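Local structure of putative iron binding protein (Bordetella pertussis Tohama I, 1Y9U) at residues R105-L117 with D192-M204. The protein binds ferric iron through tyrosine side chains and probably serves iron uptake as a periplasmic solute-binding protein. Numbering follows the deposited sequence. Where two conformers were deposited one is given.
Sequences RDRVLYVEKDLKL and DIGLANAYYVGHM
Y110 reaches across strand 193-197 to helix 198-206, its CG anti to the carbonyl carbon (chi1 -65°). The CB of A196 sits over one face of the Y110 ring, 3.5 Å from the ring centroid in a CH-pi contact, and V201 CG2 comes obliquely to Y110 CE1 at 3.3 Å. At the ring's edge the hydroxyl donates to the backbone O of N197, 2.7 Å from Y110 OH. Beneath this packing the strands pair antiparallel, with V108 hydrogen-bonded to A196 and Y110 to G194 in both directions; A198 N continues the pairing to D106 O. On the sheet face of R107, L109 and V111, R107 has its CG anti to the backbone N (chi1 -167°) and its chain then bends at chi2, bringing the guanidinium back to N197, where R107 NH1 donates a hydrogen bond to N197 OD1 (2.9 Å). The oxygen lies in the guanidinium plane, but the donor stands above the amide plane, the two planes being 88° apart. NH1 also forms a salt bridge with D179. In the conformer given, Y199 CE2 lies over one face of the R105 guanidinium, itself salt-bridged to E276, an arrangement to be read with caution. This strand-to-helix junction presents Y199 and Y200, which with Y143 form the tyrosine-rich iron site of this periplasmic binding protein fold.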
loop_
_atom_site.group_PDB
_atom_site.type_symbol
_atom_site.label_atom_id
_atom_site.label_comp_id
_atom_site.label_asym_id
_atom_site.label_seq_id
_atom_site.Cartn_x
_atom_site.Cartn_y
_atom_site.Cartn_z
ATOM N N ARG A 105 2.078 2.582 0.580
ATOM C CA ARG A 105 2.638 1.246 0.801
ATOM C C ARG A 105 3.622 0.962 -0.323
ATOM O O ARG A 105 3.263 0.401 -1.351
ATOM C CB ARG A 105 1.485 0.264 0.811
ATOM C CG ARG A 105 0.592 0.460 2.044
ATOM C CD ARG A 105 -0.776 -0.129 1.918
ATOM N NE ARG A 105 -0.780 -1.557 1.641
ATOM C CZ ARG A 105 -0.836 -2.520 2.553
ATOM N NH1 ARG A 105 -0.888 -2.278 3.850
ATOM N NH2 ARG A 105 -0.851 -3.770 2.147
ATOM N N ASP A 106 4.861 1.372 -0.102
ATOM C CA ASP A 106 5.926 1.263 -1.074
ATOM C C ASP A 106 6.527 -0.112 -1.112
ATOM O O ASP A 106 6.764 -0.743 -0.068
ATOM C CB ASP A 106 7.011 2.339 -0.905
ATOM C CG ASP A 106 7.581 2.460 0.486
ATOM O OD1 ASP A 106 6.830 2.457 1.481
ATOM O OD2 ASP A 106 8.784 2.658 0.636
ATOM N N ARG A 107 6.763 -0.571 -2.331
ATOM C CA ARG A 107 7.327 -1.888 -2.553
ATOM C C ARG A 107 8.795 -1.705 -2.906
ATOM O O ARG A 107 9.126 -1.070 -3.892
ATOM C CB ARG A 107 6.554 -2.644 -3.625
ATOM C CG ARG A 107 6.893 -4.115 -3.688
ATOM C CD ARG A 107 5.710 -4.991 -4.150
ATOM N NE ARG A 107 5.916 -6.434 -4.039
ATOM C CZ ARG A 107 5.855 -7.099 -2.891
ATOM N NH1 ARG A 107 5.640 -6.471 -1.750
ATOM N NH2 ARG A 107 6.009 -8.410 -2.890
ATOM N N VAL A 108 9.660 -2.197 -2.021
ATOM C CA VAL A 108 11.072 -1.860 -2.025
ATOM C C VAL A 108 11.943 -3.111 -2.144
ATOM O O VAL A 108 11.451 -4.221 -2.278
ATOM C CB VAL A 108 11.412 -1.029 -0.759
ATOM C CG1 VAL A 108 10.506 0.224 -0.656
ATOM C CG2 VAL A 108 11.279 -1.855 0.505
ATOM N N LEU A 109 13.258 -2.913 -2.090
ATOM C CA LEU A 109 14.223 -3.989 -2.135
ATOM C C LEU A 109 14.797 -4.196 -0.745
ATOM O O LEU A 109 15.374 -3.284 -0.163
ATOM C CB LEU A 109 15.346 -3.651 -3.108
ATOM C CG LEU A 109 16.212 -4.831 -3.560
ATOM C CD1 LEU A 109 15.448 -5.783 -4.500
ATOM C CD2 LEU A 109 17.493 -4.348 -4.215
ATOM N N TYR A 110 14.594 -5.381 -0.185
ATOM C CA TYR A 110 15.318 -5.785 1.015
ATOM C C TYR A 110 16.684 -6.247 0.579
ATOM O O TYR A 110 16.780 -6.958 -0.414
ATOM C CB TYR A 110 14.639 -6.942 1.708
ATOM C CG TYR A 110 13.255 -6.710 2.300
ATOM C CD1 TYR A 110 12.551 -5.518 2.149
ATOM C CD2 TYR A 110 12.637 -7.742 3.027
ATOM C CE1 TYR A 110 11.274 -5.375 2.684
ATOM C CE2 TYR A 110 11.385 -7.595 3.566
ATOM C CZ TYR A 110 10.712 -6.398 3.420
ATOM O OH TYR A 110 9.422 -6.305 3.906
ATOM N N VAL A 111 17.728 -5.833 1.288
ATOM C CA VAL A 111 19.106 -6.082 0.893
ATOM C C VAL A 111 19.895 -6.551 2.102
ATOM O O VAL A 111 19.794 -5.948 3.170
ATOM C CB VAL A 111 19.758 -4.799 0.332
ATOM C CG1 VAL A 111 21.201 -5.048 -0.070
ATOM C CG2 VAL A 111 18.919 -4.247 -0.837
ATOM N N GLU A 112 20.722 -7.577 1.941
ATOM C CA GLU A 112 21.615 -8.002 3.013
ATOM C C GLU A 112 22.354 -6.772 3.531
ATOM O O GLU A 112 22.829 -5.957 2.735
ATOM C CB GLU A 112 22.607 -9.027 2.490
ATOM C CG GLU A 112 23.250 -9.886 3.563
ATOM C CD GLU A 112 24.386 -9.212 4.323
ATOM O OE1 GLU A 112 25.048 -8.313 3.763
ATOM O OE2 GLU A 112 24.585 -9.603 5.505
ATOM N N LYS A 113 22.464 -6.636 4.851
ATOM C CA LYS A 113 22.833 -5.362 5.440
ATOM C C LYS A 113 24.174 -4.779 4.981
ATOM O O LYS A 113 24.339 -3.569 4.984
ATOM C CB LYS A 113 22.813 -5.452 6.968
ATOM C CG LYS A 113 23.900 -6.372 7.531
ATOM C CD LYS A 113 23.717 -6.627 9.018
ATOM C CE LYS A 113 24.780 -7.560 9.585
ATOM N NZ LYS A 113 26.129 -6.906 9.636
ATOM N N ASP A 114 25.110 -5.625 4.589
ATOM C CA ASP A 114 26.433 -5.147 4.174
ATOM C C ASP A 114 26.714 -5.228 2.684
ATOM O O ASP A 114 27.819 -4.943 2.237
ATOM C CB ASP A 114 27.515 -5.922 4.916
ATOM C CG ASP A 114 27.460 -5.697 6.405
ATOM O OD1 ASP A 114 27.405 -4.512 6.810
ATOM O OD2 ASP A 114 27.474 -6.653 7.209
ATOM N N LEU A 115 25.717 -5.587 1.888
ATOM C CA LEU A 115 25.903 -5.624 0.439
ATOM C C LEU A 115 26.149 -4.216 -0.070
ATOM O O LEU A 115 25.509 -3.271 0.353
ATOM C CB LEU A 115 24.658 -6.231 -0.221
ATOM C CG LEU A 115 24.834 -6.899 -1.579
ATOM C CD1 LEU A 115 25.590 -8.203 -1.414
ATOM C CD2 LEU A 115 23.488 -7.180 -2.214
ATOM N N LYS A 116 27.088 -4.075 -0.992
ATOM C CA LYS A 116 27.364 -2.791 -1.591
ATOM C C LYS A 116 26.345 -2.547 -2.700
ATOM O O LYS A 116 26.489 -3.027 -3.816
ATOM C CB LYS A 116 28.802 -2.735 -2.134
ATOM C CG LYS A 116 29.675 -1.734 -1.389
ATOM C CD LYS A 116 29.825 -2.048 0.097
ATOM C CE LYS A 116 30.579 -0.928 0.825
ATOM N NZ LYS A 116 29.914 -0.475 2.091
ATOM N N LEU A 117 25.299 -1.816 -2.344
ATOM C CA LEU A 117 24.167 -1.534 -3.214
ATOM C C LEU A 117 23.452 -0.319 -2.622
ATOM O O LEU A 117 22.793 -0.449 -1.585
ATOM C CB LEU A 117 23.251 -2.754 -3.286
ATOM C CG LEU A 117 22.165 -2.748 -4.361
ATOM C CD1 LEU A 117 22.759 -2.658 -5.763
ATOM C CD2 LEU A 117 21.296 -4.002 -4.263
ATOM N N ASP A 192 20.298 -12.676 -1.491
ATOM C CA ASP A 192 20.925 -11.424 -1.084
ATOM C C ASP A 192 19.961 -10.240 -1.109
ATOM O O ASP A 192 20.153 -9.279 -0.393
ATOM C CB ASP A 192 22.138 -11.105 -1.972
ATOM C CG ASP A 192 23.289 -12.048 -1.735
ATOM O OD1 ASP A 192 23.359 -12.668 -0.649
ATOM O OD2 ASP A 192 24.150 -12.218 -2.612
ATOM N N ILE A 193 18.971 -10.298 -1.995
ATOM C CA ILE A 193 18.013 -9.216 -2.184
ATOM C C ILE A 193 16.632 -9.793 -2.462
ATOM O O ILE A 193 16.490 -10.953 -2.819
ATOM C CB ILE A 193 18.419 -8.259 -3.357
ATOM C CG1 ILE A 193 18.338 -8.971 -4.721
ATOM C CG2 ILE A 193 19.796 -7.670 -3.132
ATOM C CD1 ILE A 193 18.719 -8.048 -5.889
ATOM N N GLY A 194 15.601 -8.974 -2.314
ATOM C CA GLY A 194 14.260 -9.390 -2.712
ATOM C C GLY A 194 13.293 -8.247 -2.661
ATOM O O GLY A 194 13.564 -7.256 -2.003
ATOM N N LEU A 195 12.160 -8.386 -3.331
ATOM C CA LEU A 195 11.147 -7.333 -3.335
ATOM C C LEU A 195 10.122 -7.637 -2.279
ATOM O O LEU A 195 9.647 -8.764 -2.174
ATOM C CB LEU A 195 10.426 -7.251 -4.688
ATOM C CG LEU A 195 11.175 -6.596 -5.837
ATOM C CD1 LEU A 195 10.383 -6.782 -7.135
ATOM C CD2 LEU A 195 11.418 -5.126 -5.549
ATOM N N ALA A 196 9.798 -6.621 -1.489
ATOM C CA ALA A 196 8.858 -6.742 -0.386
ATOM C C ALA A 196 8.497 -5.343 0.102
ATOM O O ALA A 196 9.172 -4.366 -0.215
ATOM C CB ALA A 196 9.437 -7.587 0.723
ATOM N N ASN A 197 7.409 -5.221 0.857
ATOM C CA ASN A 197 6.916 -3.908 1.221
ATOM C C ASN A 197 7.688 -3.315 2.418
ATOM O O ASN A 197 8.030 -4.013 3.374
ATOM C CB ASN A 197 5.443 -3.935 1.498
ATOM C CG ASN A 197 4.616 -3.981 0.245
ATOM O OD1 ASN A 197 5.120 -3.825 -0.824
ATOM N ND2 ASN A 197 3.322 -4.220 0.394
ATOM N N ALA A 198 7.934 -2.009 2.371
ATOM C CA ALA A 198 8.763 -1.334 3.359
ATOM C C ALA A 198 8.195 -1.392 4.766
ATOM O O ALA A 198 8.912 -1.492 5.745
ATOM C CB ALA A 198 8.930 0.104 2.944
ATOM N N TYR A 199 6.871 -1.138 4.963
ATOM C CA TYR A 199 6.187 -1.284 6.388
ATOM C C TYR A 199 6.546 -2.601 7.140
ATOM O O TYR A 199 6.638 -2.637 8.390
ATOM C CB TYR A 199 4.598 -1.059 6.437
ATOM C CG TYR A 199 3.727 -2.106 5.671
ATOM C CD1 TYR A 199 3.456 -3.314 6.260
ATOM C CD2 TYR A 199 3.189 -1.870 4.426
ATOM C CE1 TYR A 199 2.699 -4.269 5.639
ATOM C CE2 TYR A 199 2.432 -2.894 3.775
ATOM C CZ TYR A 199 2.195 -4.032 4.424
ATOM O OH TYR A 199 1.454 -4.949 3.713
ATOM N N TYR A 200 6.747 -3.693 6.427
ATOM C CA TYR A 200 7.113 -4.881 7.176
ATOM C C TYR A 200 8.481 -4.725 7.855
ATOM O O TYR A 200 8.726 -5.313 8.913
ATOM C CB TYR A 200 7.162 -6.123 6.326
ATOM C CG TYR A 200 5.822 -6.543 5.780
ATOM C CD1 TYR A 200 5.554 -6.515 4.409
ATOM C CD2 TYR A 200 4.811 -6.976 6.621
ATOM C CE1 TYR A 200 4.339 -6.906 3.913
ATOM C CE2 TYR A 200 3.599 -7.380 6.124
ATOM C CZ TYR A 200 3.375 -7.349 4.766
ATOM O OH TYR A 200 2.150 -7.745 4.285
ATOM N N VAL A 201 9.364 -3.922 7.264
ATOM C CA VAL A 201 10.665 -3.630 7.850
ATOM C C VAL A 201 10.456 -2.697 9.052
ATOM O O VAL A 201 11.161 -2.820 10.052
ATOM C CB VAL A 201 11.638 -3.032 6.819
ATOM C CG1 VAL A 201 13.021 -2.821 7.456
ATOM C CG2 VAL A 201 11.719 -3.913 5.589
ATOM N N GLY A 202 9.485 -1.781 8.984
ATOM C CA GLY A 202 9.062 -1.022 10.150
ATOM C C GLY A 202 8.670 -1.950 11.290
ATOM O O GLY A 202 9.103 -1.755 12.429
ATOM N N HIS A 203 7.880 -2.989 11.020
ATOM C CA HIS A 203 7.506 -3.959 12.042
ATOM C C HIS A 203 8.710 -4.708 12.569
ATOM O O HIS A 203 8.901 -4.799 13.773
ATOM C CB HIS A 203 6.487 -4.946 11.483
ATOM C CG HIS A 203 5.110 -4.372 11.335
ATOM N ND1 HIS A 203 4.281 -4.145 12.413
ATOM C CD2 HIS A 203 4.427 -3.962 10.245
ATOM C CE1 HIS A 203 3.149 -3.617 11.990
ATOM N NE2 HIS A 203 3.212 -3.493 10.680
ATOM N N MET A 204 9.529 -5.254 11.689
ATOM C CA MET A 204 10.611 -6.110 12.133
ATOM C C MET A 204 11.699 -5.379 12.921
ATOM O O MET A 204 12.146 -5.868 13.961
ATOM C CB MET A 204 11.220 -6.843 10.956
ATOM C CG MET A 204 10.284 -7.896 10.324
ATOM S SD MET A 204 11.042 -8.843 8.972
ATOM C CE MET A 204 11.047 -7.624 7.679
HETATM O O HOH W 1 2.123 -2.642 -2.059
HETATM O O HOH W 2 5.439 -0.306 2.456
#